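Local coordinates for hypothetical protein Atu1826 (PDB 2I3D) that is of unknown function but is thought to be an alpha/beta hydrolase, with a sequence related to the X-Pro dipeptidyl-peptidase (S15) family, at residues Tyr129-Gly132 with Ala133-Met137; Ala153-Pro156 with Asn157-Phe161. All coordinates share one frame; numbering follows the deposited sequence.

Contact 1: residues Tyr129-Gly132 with Ala133-Met137; sequences YSFG and AWIGM
S130 O is gripped by two backbone amides of the first helical turn: A133 N donates to it at 2.8 Å through a bent bond, standing well above the carbonyl plane, and W134 N adds a weak bond at 3.4 Å. The A133 bond closes a three-residue step; the weak W134 bond and the next two span four residues, as in an alpha-helix. I135 N reaches F131 O at 3.0 Å almost straight on, and G136 N closes on G132 O. S130 occupies the N-cap position, yet its hydroxyl makes no capping bond; OG instead pairs with H212 NE2. It has a strained backbone with positive phi, and G132, two residues later, has no side chain beside Y129 O, consistent with a nucleophile elbow of the GxSxG type.

On the flank of the turn, F131 spreads its ring along the helix, its CG anti to the backbone N and beside the carbonyl carbon (chi1 171°), which swings the ring toward W134 and I135. I135 lays CG1 over one face, 4.0 Å from the ring centroid in a CH-pi contact, and CD1 continues toward CZ. The rim of the W134 indole meets the same ring: CZ3 comes within 3.8 Å of F131 CE1, the two six-membered planes obliquely inclined at 57°. Y159 meets F131 edge-to-face and stacks on W134, while W134 NE1 bonds to D160 O.

With its carbonyl committed to the helix start and its hydroxyl turned to H212, S130 sits as the nucleophile of a Ser-His-Asp triad would, probably completed by D179, and the buried F131-W134-I135 cluster packs beside it.

Contact 2: residues Ala153-Pro156 with Asn157-Phe161; sequences APQP and NTYDF
Q155 and Y159 run side by side and point the same way, the glutamine amide turned 63° from the phenol plane. Q155 NE2 lies at the ring's edge, near its plane, 3.3 Å from Y159 CE2, so the amide borders the rim and does not sit over a face. CG of Q155 stands anti to the carbonyl carbon (chi1 -57°) and the chain extends beyond it, carrying the amide along the ring toward S130. Q155 OE1 accepts from two waters: one is shared with Y159 OH, the other joins OE1 to T158 OG1, 2.8 Å from that water. T158 CG2 lies against one face of the Y159 ring, toward its rim.

The backbone turns tightly at the same residues. Q155 O takes Y159 N at 2.9 Å, nearly in line with the C=O, and T158 N at 3.0 Å from well above the carbonyl plane, a helix-like turn outside any regular helix. Beyond it the chain doubles back, and the F161 ring packs against the two prolines: CZ meets P154 CB at 3.9 Å, CD2 approaches P156 CA and CB, and Q155 O borders the ring edge. P156 CA also makes a CH...O contact with Y159 O. A water accepts from F161 N and donates to P156 O at 2.8 Å, bridging the backbone across the turn.

Two amides hold Q155 O, while two waters donate to OE1 and link it to the hydroxyls of T158 and Y159, and the tyrosine edge borders NE2, consistent with a side chain held in place beside the presumed nucleophile S130.

In the fold
Strand 124-129 runs into contact 1, the strand-to-helix turn that starts helix 131-142; strand 146-152 then returns parallel beside the first, completing a beta-alpha-beta unit. Contact 2 follows in series, neither nested in contact 1 nor crossing it, and closes a turn within the loop between strands 146-152 and 171-176. Their centres are about 9 Å apart. The indole of contact 1 lies against the loop of contact 2, and the Q155 side chain packs against the S130-F131 backbone. P156 and F161 also touch L190 of helix 184-195, so the loop joins the elbow, helix 131-142 and that later helix near the presumed active site.

Contact 1: residues Tyr129-Gly132 with Ala133-Met137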
ATOM      1  N   TYR B 129     -10.111   4.495  -4.886  1.00  9.88           N
ATOM      2  CA  TYR B 129     -10.041   3.301  -4.038  1.00 10.97           C
ATOM      3  C   TYR B 129     -10.450   3.669  -2.620  1.00 11.85           C
ATOM      4  O   TYR B 129      -9.901   4.604  -2.021  1.00 11.59           O
ATOM      5  CB  TYR B 129      -8.587   2.770  -4.137  1.00 11.03           C
ATOM      6  CG  TYR B 129      -8.255   1.673  -3.168  1.00 11.17           C
ATOM      7  CD1 TYR B 129      -9.222   0.754  -2.747  1.00 11.36           C
ATOM      8  CD2 TYR B 129      -6.949   1.552  -2.673  1.00 13.71           C
ATOM      9  CE1 TYR B 129      -8.885  -0.276  -1.783  1.00 11.50           C
ATOM     10  CE2 TYR B 129      -6.618   0.566  -1.736  1.00 15.27           C
ATOM     11  CZ  TYR B 129      -7.572  -0.322  -1.303  1.00 13.97           C
ATOM     12  OH  TYR B 129      -7.142  -1.279  -0.416  1.00 15.46           O
ATOM     13  N   SER B 130     -11.454   2.963  -2.094  1.00 11.40           N
ATOM     14  CA  SER B 130     -11.940   3.149  -0.760  1.00 11.55           C
ATOM     15  C   SER B 130     -12.533   4.568  -0.593  1.00 10.70           C
ATOM     16  O   SER B 130     -13.422   4.948  -1.368  1.00 11.00           O
ATOM     17  CB  SER B 130     -10.841   2.811   0.261  1.00 11.19           C
ATOM     18  OG  SER B 130     -11.375   2.597   1.563  1.00 12.52           O
ATOM     19  N   PHE B 131     -12.048   5.354   0.386  1.00 11.27           N
ATOM     20  CA  PHE B 131     -12.503   6.756   0.504  1.00 11.67           C
ATOM     21  C   PHE B 131     -12.374   7.492  -0.861  1.00 10.57           C
ATOM     22  O   PHE B 131     -13.233   8.298  -1.236  1.00 11.75           O
ATOM     23  CB  PHE B 131     -11.677   7.432   1.591  1.00 10.98           C
ATOM     24  CG  PHE B 131     -11.866   8.941   1.702  1.00 11.64           C
ATOM     25  CD1 PHE B 131     -12.800   9.468   2.574  1.00 13.27           C
ATOM     26  CD2 PHE B 131     -10.989   9.799   1.055  1.00 13.37           C
ATOM     27  CE1 PHE B 131     -12.898  10.852   2.725  1.00 12.16           C
ATOM     28  CE2 PHE B 131     -11.075  11.184   1.200  1.00 13.47           C
ATOM     29  CZ  PHE B 131     -12.032  11.700   2.018  1.00 13.17           C
ATOM     30  N   GLY B 132     -11.292   7.213  -1.602  1.00 10.53           N
ATOM     31  CA  GLY B 132     -11.105   7.783  -2.925  1.00  9.47           C
ATOM     32  C   GLY B 132     -12.257   7.487  -3.894  1.00  9.33           C
ATOM     33  O   GLY B 132     -12.528   8.312  -4.759  1.00 10.78           O
ATOM     34  N   ALA B 133     -12.926   6.322  -3.750  1.00  8.75           N
ATOM     35  CA  ALA B 133     -14.044   5.993  -4.652  1.00  9.55           C
ATOM     36  C   ALA B 133     -15.228   6.901  -4.293  1.00 10.40           C
ATOM     37  O   ALA B 133     -16.041   7.261  -5.167  1.00 11.27           O
ATOM     38  CB  ALA B 133     -14.445   4.533  -4.490  1.00  9.65           C
ATOM     39  N   TRP B 134     -15.399   7.191  -2.999  1.00 10.31           N
ATOM     40  CA  TRP B 134     -16.496   8.104  -2.602  1.00 11.01           C
ATOM     41  C   TRP B 134     -16.256   9.520  -3.134  1.00 11.39           C
ATOM     42  O   TRP B 134     -17.171  10.165  -3.737  1.00 11.47           O
ATOM     43  CB  TRP B 134     -16.628   8.072  -1.073  1.00 11.08           C
ATOM     44  CG  TRP B 134     -17.709   8.942  -0.490  1.00 12.36           C
ATOM     45  CD1 TRP B 134     -19.059   8.877  -0.728  1.00 14.13           C
ATOM     46  CD2 TRP B 134     -17.505  10.000   0.455  1.00 12.34           C
ATOM     47  NE1 TRP B 134     -19.718   9.877  -0.001  1.00 13.07           N
ATOM     48  CE2 TRP B 134     -18.785  10.557   0.749  1.00 12.56           C
ATOM     49  CE3 TRP B 134     -16.354  10.570   1.046  1.00 12.16           C
ATOM     50  CZ2 TRP B 134     -18.939  11.625   1.647  1.00 12.49           C
ATOM     51  CZ3 TRP B 134     -16.504  11.595   1.932  1.00 14.97           C
ATOM     52  CH2 TRP B 134     -17.775  12.122   2.240  1.00 13.81           C
ATOM     53  N   ILE B 135     -15.042  10.053  -2.895  1.00 11.81           N
ATOM     54  CA  ILE B 135     -14.706  11.334  -3.539  1.00 11.51           C
ATOM     55  C   ILE B 135     -14.846  11.270  -5.082  1.00 10.76           C
ATOM     56  O   ILE B 135     -15.410  12.185  -5.715  1.00 11.58           O
ATOM     57  CB  ILE B 135     -13.297  11.812  -3.146  1.00 10.91           C
ATOM     58  CG1 ILE B 135     -13.142  11.859  -1.601  1.00 12.27           C
ATOM     59  CG2 ILE B 135     -12.971  13.177  -3.855  1.00 10.38           C
ATOM     60  CD1 ILE B 135     -14.021  12.960  -0.930  1.00 14.40           C
ATOM     61  N   GLY B 136     -14.389  10.164  -5.695  1.00 11.92           N
ATOM     62  CA  GLY B 136     -14.470  10.043  -7.133  1.00  9.84           C
ATOM     63  C   GLY B 136     -15.893  10.107  -7.668  1.00 10.69           C
ATOM     64  O   GLY B 136     -16.169  10.764  -8.692  1.00 12.27           O
HETATM   65  N   MSE B 137     -16.800   9.425  -6.985  1.00  9.96           N
HETATM   66  CA  MSE B 137     -18.185   9.415  -7.466  0.70 11.21           C
HETATM   67  C   MSE B 137     -18.850  10.785  -7.247  1.00 11.44           C
HETATM   68  O   MSE B 137     -19.741  11.169  -8.021  1.00 12.89           O
HETATM   69  CB  MSE B 137     -18.986   8.224  -6.921  0.70 11.51           C
HETATM   70  CG  MSE B 137     -18.381   6.878  -7.380  0.70 11.36           C
HETATM   71 SE   MSE B 137     -19.502   5.332  -7.120  0.52 13.58          SE
HETATM   72  CE  MSE B 137     -20.603   5.528  -8.737  0.70 12.63           C
TER

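Contact 2: residues Ala153-Pro156 with Asn157-Phe161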
ATOM      1  N   ALA B 153     -13.559  -0.980  -3.916  1.00  9.43           N
ATOM      2  CA  ALA B 153     -13.850  -1.076  -2.462  1.00  9.16           C
ATOM      3  C   ALA B 153     -14.593   0.143  -1.898  1.00  9.19           C
ATOM      4  O   ALA B 153     -14.168   0.698  -0.886  1.00  9.97           O
ATOM      5  CB  ALA B 153     -12.555  -1.310  -1.611  1.00  9.88           C
ATOM      6  N   PRO B 154     -15.722   0.520  -2.496  1.00  9.69           N
ATOM      7  CA  PRO B 154     -16.481   1.660  -1.945  1.00 10.19           C
ATOM      8  C   PRO B 154     -17.094   1.294  -0.563  1.00 10.97           C
ATOM      9  O   PRO B 154     -17.271   0.085  -0.278  1.00 11.06           O
ATOM     10  CB  PRO B 154     -17.577   1.858  -2.994  1.00 11.44           C
ATOM     11  CG  PRO B 154     -17.883   0.458  -3.486  1.00 11.25           C
ATOM     12  CD  PRO B 154     -16.459  -0.189  -3.562  1.00  9.52           C
ATOM     13  N   GLN B 155     -17.412   2.291   0.291  1.00 11.22           N
ATOM     14  CA  GLN B 155     -17.796   2.003   1.670  1.00 11.15           C
ATOM     15  C   GLN B 155     -19.139   2.680   1.909  1.00 10.45           C
ATOM     16  O   GLN B 155     -19.226   3.680   2.621  1.00 10.18           O
ATOM     17  CB  GLN B 155     -16.775   2.600   2.653  1.00 11.76           C
ATOM     18  CG  GLN B 155     -15.340   2.144   2.466  1.00 12.91           C
ATOM     19  CD  GLN B 155     -14.411   3.199   3.037  1.00 14.31           C
ATOM     20  OE1 GLN B 155     -13.823   3.056   4.139  1.00 17.53           O
ATOM     21  NE2 GLN B 155     -14.281   4.280   2.290  1.00 12.01           N
ATOM     22  N   PRO B 156     -20.208   2.159   1.293  1.00 10.91           N
ATOM     23  CA  PRO B 156     -21.511   2.867   1.437  1.00 11.07           C
ATOM     24  C   PRO B 156     -22.201   2.710   2.818  1.00 10.94           C
ATOM     25  O   PRO B 156     -23.255   3.336   3.056  1.00 11.36           O
ATOM     26  CB  PRO B 156     -22.400   2.202   0.376  1.00 11.19           C
ATOM     27  CG  PRO B 156     -21.767   0.776   0.145  1.00 12.82           C
ATOM     28  CD  PRO B 156     -20.268   0.972   0.411  1.00 11.98           C
ATOM     29  N   ASN B 157     -21.619   1.891   3.694  1.00 11.39           N
ATOM     30  CA  ASN B 157     -22.035   1.797   5.081  1.00 13.64           C
ATOM     31  C   ASN B 157     -21.377   2.887   5.943  1.00 12.84           C
ATOM     32  O   ASN B 157     -21.853   3.159   7.034  1.00 14.12           O
ATOM     33  CB  ASN B 157     -21.709   0.379   5.656  1.00 13.42           C
ATOM     34  CG  ASN B 157     -20.208  -0.011   5.534  1.00 16.82           C
ATOM     35  OD1 ASN B 157     -19.501   0.449   4.648  1.00 18.40           O
ATOM     36  ND2 ASN B 157     -19.717  -0.853   6.491  1.00 18.04           N
ATOM     37  N   THR B 158     -20.283   3.490   5.450  1.00 11.54           N
ATOM     38  CA  THR B 158     -19.514   4.498   6.209  1.00 13.32           C
ATOM     39  C   THR B 158     -19.682   5.911   5.649  1.00 12.91           C
ATOM     40  O   THR B 158     -19.660   6.908   6.414  1.00 13.36           O
ATOM     41  CB  THR B 158     -17.996   4.138   6.135  1.00 13.80           C
ATOM     42  OG1 THR B 158     -17.801   2.795   6.598  1.00 16.90           O
ATOM     43  CG2 THR B 158     -17.152   5.147   6.935  1.00 16.13           C
ATOM     44  N   TYR B 159     -19.785   5.999   4.322  1.00 11.66           N
ATOM     45  CA  TYR B 159     -19.936   7.289   3.629  1.00 11.38           C
ATOM     46  C   TYR B 159     -21.236   7.227   2.848  1.00 12.23           C
ATOM     47  O   TYR B 159     -21.648   6.145   2.394  1.00 11.84           O
ATOM     48  CB  TYR B 159     -18.762   7.559   2.684  1.00 12.74           C
ATOM     49  CG  TYR B 159     -17.466   7.668   3.466  1.00 13.63           C
ATOM     50  CD1 TYR B 159     -17.244   8.745   4.334  1.00 13.88           C
ATOM     51  CD2 TYR B 159     -16.460   6.724   3.333  1.00 15.62           C
ATOM     52  CE1 TYR B 159     -16.078   8.871   5.044  1.00 15.01           C
ATOM     53  CE2 TYR B 159     -15.268   6.839   4.078  1.00 16.19           C
ATOM     54  CZ  TYR B 159     -15.113   7.899   4.938  1.00 15.07           C
ATOM     55  OH  TYR B 159     -13.934   8.020   5.639  1.00 17.55           O
ATOM     56  N   ASP B 160     -21.858   8.388   2.710  1.00 11.79           N
ATOM     57  CA  ASP B 160     -23.168   8.525   2.087  1.00 11.77           C
ATOM     58  C   ASP B 160     -23.050   8.600   0.550  1.00 11.12           C
ATOM     59  O   ASP B 160     -22.578   9.585  -0.002  1.00 12.52           O
ATOM     60  CB  ASP B 160     -23.814   9.799   2.654  1.00 10.63           C
ATOM     61  CG  ASP B 160     -25.179  10.095   2.059  1.00 12.58           C
ATOM     62  OD1 ASP B 160     -25.809   9.162   1.473  1.00 13.18           O
ATOM     63  OD2 ASP B 160     -25.617  11.273   2.206  1.00 13.61           O
ATOM     64  N   PHE B 161     -23.545   7.584  -0.152  1.00 11.88           N
ATOM     65  CA  PHE B 161     -23.541   7.620  -1.642  1.00 11.88           C
ATOM     66  C   PHE B 161     -24.878   8.048  -2.265  1.00 13.57           C
ATOM     67  O   PHE B 161     -25.094   7.867  -3.472  1.00 14.77           O
ATOM     68  CB  PHE B 161     -23.159   6.230  -2.186  1.00 11.12           C
ATOM     69  CG  PHE B 161     -21.689   5.937  -2.078  1.00 11.71           C
ATOM     70  CD1 PHE B 161     -20.883   5.941  -3.199  1.00 12.02           C
ATOM     71  CD2 PHE B 161     -21.138   5.595  -0.841  1.00 11.35           C
ATOM     72  CE1 PHE B 161     -19.497   5.663  -3.101  1.00 12.58           C
ATOM     73  CE2 PHE B 161     -19.757   5.266  -0.685  1.00 12.08           C
ATOM     74  CZ  PHE B 161     -18.926   5.297  -1.844  1.00 11.51           C
TER
HETATM   75  O   HOH W   1     -12.178   5.568   5.321  1.00 11.07           O
HETATM   76  O   HOH W   2     -15.026   2.288   6.826  1.00 28.11           O
HETATM   77  O   HOH W   3     -24.502   5.169   1.280  1.00 10.59           O